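Local coordinates for signal recognition particle 54 kDa protein (Aeropyrum pernix, PDB 7EPK), which belongs to the SRP54 family of signal recognition particle proteins and joins an N-terminal helical bundle and a P-loop nucleotide-binding domain to a helical C-terminal domain, at residues Trp69-Val74 with Glu297-Arg302; Lys115-Tyr120 with Glu148-Met153; Val183-Arg188 with Lys202-Lys207; Gly227-Phe232 with Ala259-Ala264. One frame throughout, in Å; residues are numbered along the deposited sequence.

Overall arrangement
Contact 1 joins segments more than 220 residues apart, tying helix 66-81 of the N-terminal bundle to helix 293-320, the long helix after helix 283-291; contacts 2, 3 and 4 follow one another in the intervening sequence. Those three share one P-loop fold built round a largely parallel sheet. Contact 2 joins the C-terminal half of helix 109-122 to the end of helix 139-150 near the sheet's edge, contact 3 sets a helix against the inner strand 180-184, and contact 4 pairs two helices farther along. Centres of contacts 3 and 4 are 17 Å apart, and of contacts 2 and 3, 20 Å. Contact 1 stands off, 33 to 45 Å centre to centre, as a helical junction between modules.

Contact 1 of 4, residues Trp69-Val74 with Glu297-Arg302; sequences WMIKIV and ESLLER
Ile71 meets Leu299 where helix 66-81 crosses helix 293-320, an example of how two modules distant in sequence are joined by a few aliphatic side chains. The short axes pass 10.1 Å apart, with 118° between their N-to-C directions. Ile71 comes first along the segment. Its CB lies 3.8 Å from Leu299 CD1, and its CG2 methyl is equally near that atom. The two side chains meet at about a right angle. Because CG1 is turned anti to the carbonyl carbon (chi1 -66°), the longer branch of Ile71 runs away from Leu299 and leaves CB and CG2 to make the contact.

One residue on, Lys72 adds the aliphatic part of its chain. Its CB approaches the other methyl of the same leucine, with Leu299 CD2 at 4.3 Å, so Leu299 is divided between two successive residues. Farther out, Lys72 CD lies 4.2 Å from Leu300 CD1, these chains again crossing nearly perpendicularly. The ammonium end turns back to its own helix, where NZ forms a salt bridge with Glu76.

Between the helices themselves, Arg302 forms a salt bridge with Asp68. Within the bundle, Phe26 of helix 19-36 and Phe12 of helix 4-13 pack on Ile71, while Leu13 touches both Ile71 and Leu299; helix 293-320 thus lies against helices 4-13 and 66-81 together.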
# COMPACT_ATOMS: atom_id res chain seq x y z
N TRP A 69 -2.88 1.54 -19.66
CA TRP A 69 -3.05 2.83 -18.94
C TRP A 69 -4.38 2.83 -18.20
O TRP A 69 -4.54 3.60 -17.25
CB TRP A 69 -3.00 4.00 -19.91
CG TRP A 69 -3.02 5.35 -19.26
CD1 TRP A 69 -3.92 6.35 -19.48
CD2 TRP A 69 -2.08 5.84 -18.29
NE1 TRP A 69 -3.59 7.45 -18.72
CE2 TRP A 69 -2.47 7.17 -17.97
CE3 TRP A 69 -0.95 5.31 -17.65
CZ2 TRP A 69 -1.77 7.95 -17.05
CZ3 TRP A 69 -0.25 6.08 -16.74
CH2 TRP A 69 -0.66 7.39 -16.45
N MET A 70 -5.35 2.09 -18.70
CA MET A 70 -6.73 2.16 -18.17
C MET A 70 -6.77 1.28 -16.92
O MET A 70 -7.38 1.71 -15.94
CB MET A 70 -7.79 1.69 -19.18
CG MET A 70 -9.20 1.86 -18.67
SD MET A 70 -9.60 3.57 -18.29
CE MET A 70 -11.36 3.38 -18.01
N ILE A 71 -6.13 0.10 -16.95
CA ILE A 71 -6.06 -0.80 -15.77
C ILE A 71 -5.26 -0.09 -14.67
O ILE A 71 -5.66 -0.19 -13.50
CB ILE A 71 -5.48 -2.16 -16.16
CG1 ILE A 71 -6.42 -2.89 -17.12
CG2 ILE A 71 -5.20 -2.99 -14.92
CD1 ILE A 71 -7.81 -3.08 -16.55
N LYS A 72 -4.20 0.62 -15.03
CA LYS A 72 -3.36 1.39 -14.08
C LYS A 72 -4.24 2.44 -13.39
O LYS A 72 -3.94 2.78 -12.24
CB LYS A 72 -2.19 2.02 -14.84
CG LYS A 72 -1.43 3.14 -14.14
CD LYS A 72 -0.38 2.67 -13.18
CE LYS A 72 0.75 3.66 -13.09
NZ LYS A 72 0.23 5.05 -13.12
N ILE A 73 -5.27 2.94 -14.07
CA ILE A 73 -6.23 3.93 -13.51
C ILE A 73 -7.29 3.20 -12.68
O ILE A 73 -7.72 3.76 -11.65
CB ILE A 73 -6.88 4.77 -14.63
CG1 ILE A 73 -5.91 5.84 -15.16
CG2 ILE A 73 -8.18 5.37 -14.14
CD1 ILE A 73 -6.50 6.74 -16.24
N VAL A 74 -7.71 2.01 -13.10
CA VAL A 74 -8.78 1.24 -12.38
C VAL A 74 -8.19 0.81 -11.02
O VAL A 74 -8.75 1.21 -9.98
CB VAL A 74 -9.30 0.08 -13.24
CG1 VAL A 74 -10.10 -0.96 -12.46
CG2 VAL A 74 -10.15 0.62 -14.39
N GLU A 297 1.18 -6.70 -11.78
CA GLU A 297 2.58 -6.29 -11.48
C GLU A 297 3.38 -6.33 -12.80
O GLU A 297 4.24 -5.42 -12.99
CB GLU A 297 3.20 -7.10 -10.34
CG GLU A 297 3.57 -8.53 -10.70
CD GLU A 297 3.77 -9.41 -9.48
OE1 GLU A 297 3.83 -8.84 -8.36
OE2 GLU A 297 3.85 -10.65 -9.65
N SER A 298 3.07 -7.27 -13.70
CA SER A 298 3.62 -7.29 -15.08
C SER A 298 3.35 -5.93 -15.77
O SER A 298 4.29 -5.34 -16.35
CB SER A 298 3.09 -8.45 -15.90
OG SER A 298 3.33 -8.24 -17.29
N LEU A 299 2.11 -5.46 -15.66
CA LEU A 299 1.59 -4.25 -16.36
C LEU A 299 2.25 -2.99 -15.80
O LEU A 299 2.52 -2.08 -16.60
CB LEU A 299 0.07 -4.23 -16.17
CG LEU A 299 -0.70 -3.08 -16.80
CD1 LEU A 299 -2.11 -3.55 -17.12
CD2 LEU A 299 -0.73 -1.85 -15.89
N LEU A 300 2.49 -2.92 -14.49
CA LEU A 300 3.05 -1.68 -13.87
C LEU A 300 4.52 -1.55 -14.24
O LEU A 300 4.95 -0.41 -14.39
CB LEU A 300 2.84 -1.66 -12.36
CG LEU A 300 1.68 -0.78 -11.86
CD1 LEU A 300 0.34 -1.36 -12.25
CD2 LEU A 300 1.75 -0.60 -10.36
N GLU A 301 5.25 -2.67 -14.39
CA GLU A 301 6.66 -2.67 -14.88
C GLU A 301 6.66 -2.37 -16.38
O GLU A 301 7.33 -1.40 -16.78
CB GLU A 301 7.40 -3.96 -14.51
CG GLU A 301 8.25 -3.83 -13.24
CD GLU A 301 9.44 -2.87 -13.34
OE1 GLU A 301 9.60 -2.03 -12.42
OE2 GLU A 301 10.20 -2.96 -14.33
N ARG A 302 5.90 -3.14 -17.18
CA ARG A 302 5.67 -2.90 -18.63
C ARG A 302 5.50 -1.39 -18.90
O ARG A 302 6.00 -0.94 -19.94
CB ARG A 302 4.45 -3.71 -19.09
CG ARG A 302 4.13 -3.63 -20.57
CD ARG A 302 3.31 -4.82 -21.05
NE ARG A 302 2.05 -4.95 -20.31
CZ ARG A 302 1.48 -6.10 -19.93
NH1 ARG A 302 0.34 -6.08 -19.25
NH2 ARG A 302 2.02 -7.27 -20.21

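Contact 2 of 4, residues Lys115-Tyr120 with Glu148-Met153; sequences KLAYYY and EEAGAM
Tyr118 and Ala150 bring their backbones to within 4.5 Å, CA to CA, where the C-terminal half of helix 109-122 meets the last turn of helix 139-150. Close approach of this kind illustrates small-residue helix packing in a P-loop fold: helix 139-150 makes the beta-alpha-beta crossover from strand 127-131 to the parallel strand 153-156, and a Schellman motif ends it. Gly151 takes positive phi (72°) there, its N bonded to Glu148 O at 2.9 Å, and the chain turns toward the edge strand.

Alanine side chains occupy the interface. Ala150 CB sits 3.8 Å from Tyr118 N, resting on the helix backbone itself, and also meets the CB atoms of Ala117 and Tyr118. Beyond the turn, Ala152 returns to the same neighbour, its CB 4.2 Å from Ala117 CB. Ala117 is therefore touched by the residues before and after Gly151, while Val127 of the sheet touches Ala117 and Ala152 alike. On the same helix, Lys115 contacts the bound GDP.

The ring of Tyr118 leaves with CG anti to the backbone N (chi1 173°), alongside the helix end. Ala150 O lies at the ring's edge, near its plane, 4.0 Å from Tyr118 CD1.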
# COMPACT_ATOMS: atom_id res chain seq x y z
N LYS A 115 -6.05 -14.26 17.46
CA LYS A 115 -5.34 -14.12 16.16
C LYS A 115 -4.45 -12.88 16.25
O LYS A 115 -3.28 -12.92 15.76
CB LYS A 115 -6.35 -14.02 15.01
CG LYS A 115 -6.86 -15.35 14.48
CD LYS A 115 -8.38 -15.43 14.28
CE LYS A 115 -8.89 -14.68 13.06
NZ LYS A 115 -8.80 -15.50 11.84
N LEU A 116 -4.99 -11.84 16.87
CA LEU A 116 -4.32 -10.52 17.02
C LEU A 116 -3.17 -10.62 18.02
O LEU A 116 -2.13 -10.03 17.75
CB LEU A 116 -5.34 -9.47 17.46
CG LEU A 116 -4.88 -8.02 17.35
CD1 LEU A 116 -4.59 -7.65 15.90
CD2 LEU A 116 -5.92 -7.09 17.93
N ALA A 117 -3.35 -11.37 19.12
CA ALA A 117 -2.31 -11.61 20.15
C ALA A 117 -1.10 -12.31 19.51
O ALA A 117 0.04 -11.77 19.59
CB ALA A 117 -2.88 -12.41 21.29
N TYR A 118 -1.34 -13.46 18.88
CA TYR A 118 -0.28 -14.21 18.16
C TYR A 118 0.53 -13.24 17.30
O TYR A 118 1.76 -13.15 17.46
CB TYR A 118 -0.84 -15.27 17.22
CG TYR A 118 0.21 -15.92 16.35
CD1 TYR A 118 1.35 -16.47 16.92
CD2 TYR A 118 0.08 -16.00 14.97
CE1 TYR A 118 2.34 -17.06 16.15
CE2 TYR A 118 1.05 -16.60 14.19
CZ TYR A 118 2.19 -17.13 14.78
OH TYR A 118 3.17 -17.71 14.04
N TYR A 119 -0.18 -12.55 16.42
CA TYR A 119 0.40 -11.69 15.36
C TYR A 119 1.46 -10.79 15.98
O TYR A 119 2.57 -10.65 15.42
CB TYR A 119 -0.70 -10.90 14.66
CG TYR A 119 -0.16 -9.93 13.65
CD1 TYR A 119 0.26 -10.35 12.41
CD2 TYR A 119 -0.01 -8.60 13.98
CE1 TYR A 119 0.80 -9.47 11.49
CE2 TYR A 119 0.53 -7.70 13.07
CZ TYR A 119 0.94 -8.14 11.83
OH TYR A 119 1.46 -7.25 10.94
N TYR A 120 1.13 -10.17 17.11
CA TYR A 120 2.03 -9.18 17.76
C TYR A 120 3.13 -9.91 18.54
O TYR A 120 4.26 -9.34 18.65
CB TYR A 120 1.24 -8.22 18.64
CG TYR A 120 0.55 -7.12 17.86
CD1 TYR A 120 1.27 -6.09 17.28
CD2 TYR A 120 -0.83 -7.11 17.73
CE1 TYR A 120 0.64 -5.08 16.58
CE2 TYR A 120 -1.48 -6.10 17.04
CZ TYR A 120 -0.74 -5.09 16.46
OH TYR A 120 -1.40 -4.09 15.79
N GLU A 148 -2.52 -18.93 25.57
CA GLU A 148 -1.36 -19.86 25.69
C GLU A 148 -1.04 -20.43 24.29
O GLU A 148 0.15 -20.45 23.92
CB GLU A 148 -1.62 -20.93 26.75
CG GLU A 148 -0.41 -21.24 27.62
CD GLU A 148 0.54 -20.07 27.92
OE1 GLU A 148 1.76 -20.29 27.89
OE2 GLU A 148 0.05 -18.94 28.17
N GLU A 149 -2.07 -20.80 23.53
CA GLU A 149 -1.97 -21.20 22.10
C GLU A 149 -1.18 -20.16 21.30
O GLU A 149 -0.49 -20.56 20.34
CB GLU A 149 -3.38 -21.39 21.54
CG GLU A 149 -3.43 -21.70 20.06
CD GLU A 149 -4.77 -22.27 19.62
OE1 GLU A 149 -5.47 -22.86 20.48
OE2 GLU A 149 -5.12 -22.13 18.42
N ALA A 150 -1.32 -18.87 21.66
CA ALA A 150 -0.74 -17.71 20.94
C ALA A 150 0.60 -17.34 21.57
O ALA A 150 1.39 -16.57 20.96
CB ALA A 150 -1.69 -16.55 21.00
N GLY A 151 0.85 -17.85 22.77
CA GLY A 151 2.07 -17.50 23.52
C GLY A 151 1.98 -16.09 24.05
O GLY A 151 2.96 -15.35 23.92
N ALA A 152 0.85 -15.74 24.66
CA ALA A 152 0.56 -14.42 25.27
C ALA A 152 0.03 -14.65 26.69
O ALA A 152 -0.74 -15.62 26.87
CB ALA A 152 -0.44 -13.66 24.44
N MET A 153 0.39 -13.75 27.62
CA MET A 153 -0.12 -13.77 29.01
C MET A 153 -1.65 -13.61 28.99
O MET A 153 -2.21 -13.28 27.94
CB MET A 153 0.50 -12.66 29.86
CG MET A 153 2.02 -12.75 29.95
SD MET A 153 2.76 -11.31 30.78
CE MET A 153 4.46 -11.50 30.23

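Contact 3 of 4, residues Val183-Arg188 with Lys202-Lys207; sequences VDTAGR and KAIASK
Ile204 reaches from helix 194-208 over the end of strand 180-184, its two outer methyls divided between Thr185 and Val183. The terminal methyl makes the first contact, Ile204 CD1 lying 4.3 Å from Thr185 CG2. The branch methyl makes the second, with Ile204 CG2 at 4.4 Å from Val183 CG1. Val183, in the strand, and Thr185, just past its end, both direct their CB toward the helix, and one isoleucine can touch both. Its longer branch is extended (chi2 160°), which carries CD1 past the strand end to the threonine, while CG2 stays behind over the valine.

Leu100 on the adjacent strand 97-102 touches Val183, Thr185 and Ile204, and Ala166 of helix 162-175 also touches Ile204, so the contact belongs to the apolar layer between sheet and helices. The strand runs directly into the sequence Asp-Thr-Ala-Gly-Arg, the form that the G3 (DxxG) element takes in SRP GTPases, and the contact therefore lies where the strand passes into this loop.

Thr185 has two different sides. Its methyl faces the helix, whereas OG1, placed between the backbone N and the carbonyl carbon (chi1 57°), is hydrogen-bonded to Lys109 NZ and Leu101 O. Lys109 falls in the probable Walker A P-loop, and it also bonds Ala186 O. The Thr185 side chain is about 8 Å from the bound GDP and from the magnesium ion.

Asp184 makes no contact with the helix; its OD2 is hydrogen-bonded to Thr110 OG1, and OD1 accepts a weak, bent bond from Thr185 N at 2.7 Å, with an angle of 123° at the hydrogen.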
# COMPACT_ATOMS: atom_id res chain seq x y z
N VAL A 183 -8.16 -6.15 25.12
CA VAL A 183 -9.30 -6.38 26.04
C VAL A 183 -10.48 -6.97 25.27
O VAL A 183 -11.19 -6.18 24.63
CB VAL A 183 -9.65 -5.06 26.73
CG1 VAL A 183 -10.92 -5.19 27.55
CG2 VAL A 183 -8.48 -4.59 27.58
N ASP A 184 -10.71 -8.29 25.36
CA ASP A 184 -11.89 -8.97 24.76
C ASP A 184 -13.15 -8.55 25.54
O ASP A 184 -13.05 -8.30 26.75
CB ASP A 184 -11.72 -10.50 24.71
CG ASP A 184 -12.84 -11.24 23.98
OD1 ASP A 184 -13.65 -10.59 23.33
OD2 ASP A 184 -12.90 -12.48 24.08
N THR A 185 -14.29 -8.46 24.86
CA THR A 185 -15.57 -7.94 25.41
C THR A 185 -16.71 -8.89 25.03
O THR A 185 -16.58 -9.68 24.04
CB THR A 185 -15.90 -6.52 24.91
OG1 THR A 185 -15.94 -6.44 23.48
CG2 THR A 185 -14.92 -5.48 25.40
N ALA A 186 -17.84 -8.76 25.74
CA ALA A 186 -19.13 -9.37 25.36
C ALA A 186 -19.63 -8.77 24.02
O ALA A 186 -19.30 -7.60 23.71
CB ALA A 186 -20.12 -9.17 26.48
N GLY A 187 -20.41 -9.55 23.27
CA GLY A 187 -21.16 -9.09 22.08
C GLY A 187 -22.67 -9.19 22.25
O GLY A 187 -23.39 -9.10 21.21
N ARG A 188 -23.14 -9.40 23.48
CA ARG A 188 -24.58 -9.52 23.85
C ARG A 188 -24.68 -9.32 25.37
O ARG A 188 -23.83 -9.89 26.07
CB ARG A 188 -25.18 -10.87 23.44
CG ARG A 188 -26.68 -10.83 23.19
CD ARG A 188 -27.28 -12.20 22.89
NE ARG A 188 -26.63 -12.89 21.77
CZ ARG A 188 -26.91 -14.14 21.38
NH1 ARG A 188 -26.26 -14.69 20.37
NH2 ARG A 188 -27.84 -14.85 22.01
N LYS A 202 -18.76 1.56 26.89
CA LYS A 202 -18.48 2.95 27.32
C LYS A 202 -17.89 2.98 28.73
O LYS A 202 -17.12 3.89 29.03
CB LYS A 202 -19.79 3.75 27.27
CG LYS A 202 -19.72 5.17 27.82
CD LYS A 202 -20.97 6.00 27.50
CE LYS A 202 -21.28 6.09 26.02
NZ LYS A 202 -22.41 7.01 25.74
N ALA A 203 -18.29 2.06 29.60
CA ALA A 203 -17.89 2.04 31.03
C ALA A 203 -16.50 1.40 31.10
O ALA A 203 -15.58 2.02 31.67
CB ALA A 203 -18.92 1.31 31.87
N ILE A 204 -16.36 0.22 30.50
CA ILE A 204 -15.05 -0.47 30.32
C ILE A 204 -14.05 0.53 29.75
O ILE A 204 -12.95 0.65 30.31
CB ILE A 204 -15.16 -1.70 29.40
CG1 ILE A 204 -15.97 -2.82 30.06
CG2 ILE A 204 -13.78 -2.18 28.97
CD1 ILE A 204 -16.51 -3.83 29.07
N ALA A 205 -14.44 1.23 28.68
CA ALA A 205 -13.58 2.19 27.97
C ALA A 205 -13.10 3.25 28.97
O ALA A 205 -11.90 3.57 28.98
CB ALA A 205 -14.30 2.81 26.81
N SER A 206 -14.00 3.73 29.83
CA SER A 206 -13.70 4.84 30.78
C SER A 206 -12.65 4.38 31.79
O SER A 206 -11.70 5.15 32.06
CB SER A 206 -14.95 5.35 31.44
OG SER A 206 -14.73 6.64 31.97
N LYS A 207 -12.81 3.17 32.34
CA LYS A 207 -11.85 2.60 33.33
C LYS A 207 -10.51 2.27 32.63
O LYS A 207 -9.45 2.47 33.26
CB LYS A 207 -12.43 1.34 33.99
CG LYS A 207 -13.69 1.55 34.82
CD LYS A 207 -13.56 2.61 35.90
CE LYS A 207 -14.63 2.52 36.97
NZ LYS A 207 -14.08 1.99 38.24

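Contact 4 of 4, residues Gly227-Phe232 with Ala259-Ala264; sequences GLAERF and AAVTGA
Ala229 CA and Thr262 CA are the nearest such pair, 6.8 Å apart, where helix 225-235 passes the C-terminal turn of helix 255-262. The pairing shows how a small residue can seat two side chains: Ala229 CB is 3.9 Å from Thr262 CG2 and 4.2 Å from Val261 CG1. Thr262 CG2 also lies near the carbonyl oxygen of Ala229.

Val261 puts CG1 anti to its backbone N (chi1 159°), which sends that methyl to the first helix. There it meets a second neighbour, the aliphatic part of Glu230, with Val261 CG1 3.8 Å from Glu230 CG. The two chains cross at about a right angle, and the glutamate runs on extended toward its carboxylate.

Thr262 turns its hydroxyl back to its own helix, where OG1 is hydrogen-bonded to Ala258 O. A weak bond from Ala264 N reaches Thr262 OG1 at 3.4 Å, just past Gly263, whose positive phi (69°) marks the departure from the helix.

Met226 and His233 of helix 225-235 extend the packing on Val261 and Thr262, respectively. Leu228 and Phe232 instead contact Ile217 and Leu215 of strand 212-218, so the helix packs on that strand with one part of its surface and on helix 255-262 with another.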
# COMPACT_ATOMS: atom_id res chain seq x y z
N GLY A 227 -25.16 0.99 10.02
CA GLY A 227 -25.83 1.19 11.32
C GLY A 227 -24.97 0.72 12.48
O GLY A 227 -24.67 1.53 13.38
N LEU A 228 -24.61 -0.57 12.46
CA LEU A 228 -23.71 -1.24 13.44
C LEU A 228 -22.56 -0.29 13.84
O LEU A 228 -22.39 -0.03 15.06
CB LEU A 228 -23.22 -2.54 12.78
CG LEU A 228 -22.18 -3.37 13.52
CD1 LEU A 228 -22.51 -3.47 14.99
CD2 LEU A 228 -22.07 -4.76 12.92
N ALA A 229 -21.87 0.28 12.85
CA ALA A 229 -20.73 1.20 13.04
C ALA A 229 -21.17 2.45 13.81
O ALA A 229 -20.46 2.79 14.75
CB ALA A 229 -20.10 1.56 11.71
N GLU A 230 -22.29 3.08 13.43
CA GLU A 230 -22.83 4.31 14.09
C GLU A 230 -23.07 4.00 15.58
O GLU A 230 -22.62 4.75 16.46
CB GLU A 230 -24.13 4.79 13.43
CG GLU A 230 -24.02 5.19 11.95
CD GLU A 230 -25.31 5.30 11.12
OE1 GLU A 230 -25.24 5.83 9.99
OE2 GLU A 230 -26.40 4.86 11.59
N ARG A 231 -23.76 2.90 15.86
CA ARG A 231 -24.10 2.52 17.24
C ARG A 231 -22.82 2.41 18.08
O ARG A 231 -22.75 3.04 19.15
CB ARG A 231 -24.88 1.21 17.27
CG ARG A 231 -26.37 1.40 17.45
CD ARG A 231 -27.14 0.78 16.31
NE ARG A 231 -26.78 -0.61 16.11
CZ ARG A 231 -27.10 -1.31 15.02
NH1 ARG A 231 -27.81 -0.73 14.07
NH2 ARG A 231 -26.73 -2.57 14.90
N PHE A 232 -21.87 1.61 17.62
CA PHE A 232 -20.64 1.30 18.41
C PHE A 232 -19.75 2.54 18.48
O PHE A 232 -19.12 2.77 19.52
CB PHE A 232 -19.95 0.06 17.85
CG PHE A 232 -20.49 -1.22 18.44
CD1 PHE A 232 -20.19 -1.56 19.75
CD2 PHE A 232 -21.31 -2.05 17.70
CE1 PHE A 232 -20.69 -2.73 20.30
CE2 PHE A 232 -21.80 -3.23 18.25
CZ PHE A 232 -21.48 -3.57 19.54
N ALA A 259 -15.96 1.61 7.29
CA ALA A 259 -14.71 2.37 7.10
C ALA A 259 -15.05 3.85 6.90
O ALA A 259 -14.50 4.71 7.63
CB ALA A 259 -13.97 1.83 5.91
N ALA A 260 -15.95 4.12 5.95
CA ALA A 260 -16.42 5.47 5.58
C ALA A 260 -17.07 6.17 6.78
O ALA A 260 -16.68 7.32 7.06
CB ALA A 260 -17.36 5.38 4.40
N VAL A 261 -17.99 5.50 7.48
CA VAL A 261 -18.91 6.09 8.51
C VAL A 261 -18.10 6.59 9.72
O VAL A 261 -18.38 7.71 10.19
CB VAL A 261 -19.99 5.09 8.96
CG1 VAL A 261 -20.58 5.46 10.32
CG2 VAL A 261 -21.10 4.95 7.93
N THR A 262 -17.18 5.77 10.23
CA THR A 262 -16.34 6.09 11.41
C THR A 262 -15.06 6.83 10.97
O THR A 262 -14.37 7.38 11.85
CB THR A 262 -16.02 4.80 12.15
OG1 THR A 262 -15.37 3.94 11.21
CG2 THR A 262 -17.26 4.12 12.69
N GLY A 263 -14.76 6.82 9.66
CA GLY A 263 -13.52 7.36 9.05
C GLY A 263 -12.32 6.52 9.43
O GLY A 263 -11.20 7.06 9.38
N ALA A 264 -12.56 5.25 9.80
CA ALA A 264 -11.60 4.31 10.42
C ALA A 264 -10.99 3.41 9.35
O ALA A 264 -11.68 3.10 8.38
CB ALA A 264 -12.26 3.45 11.47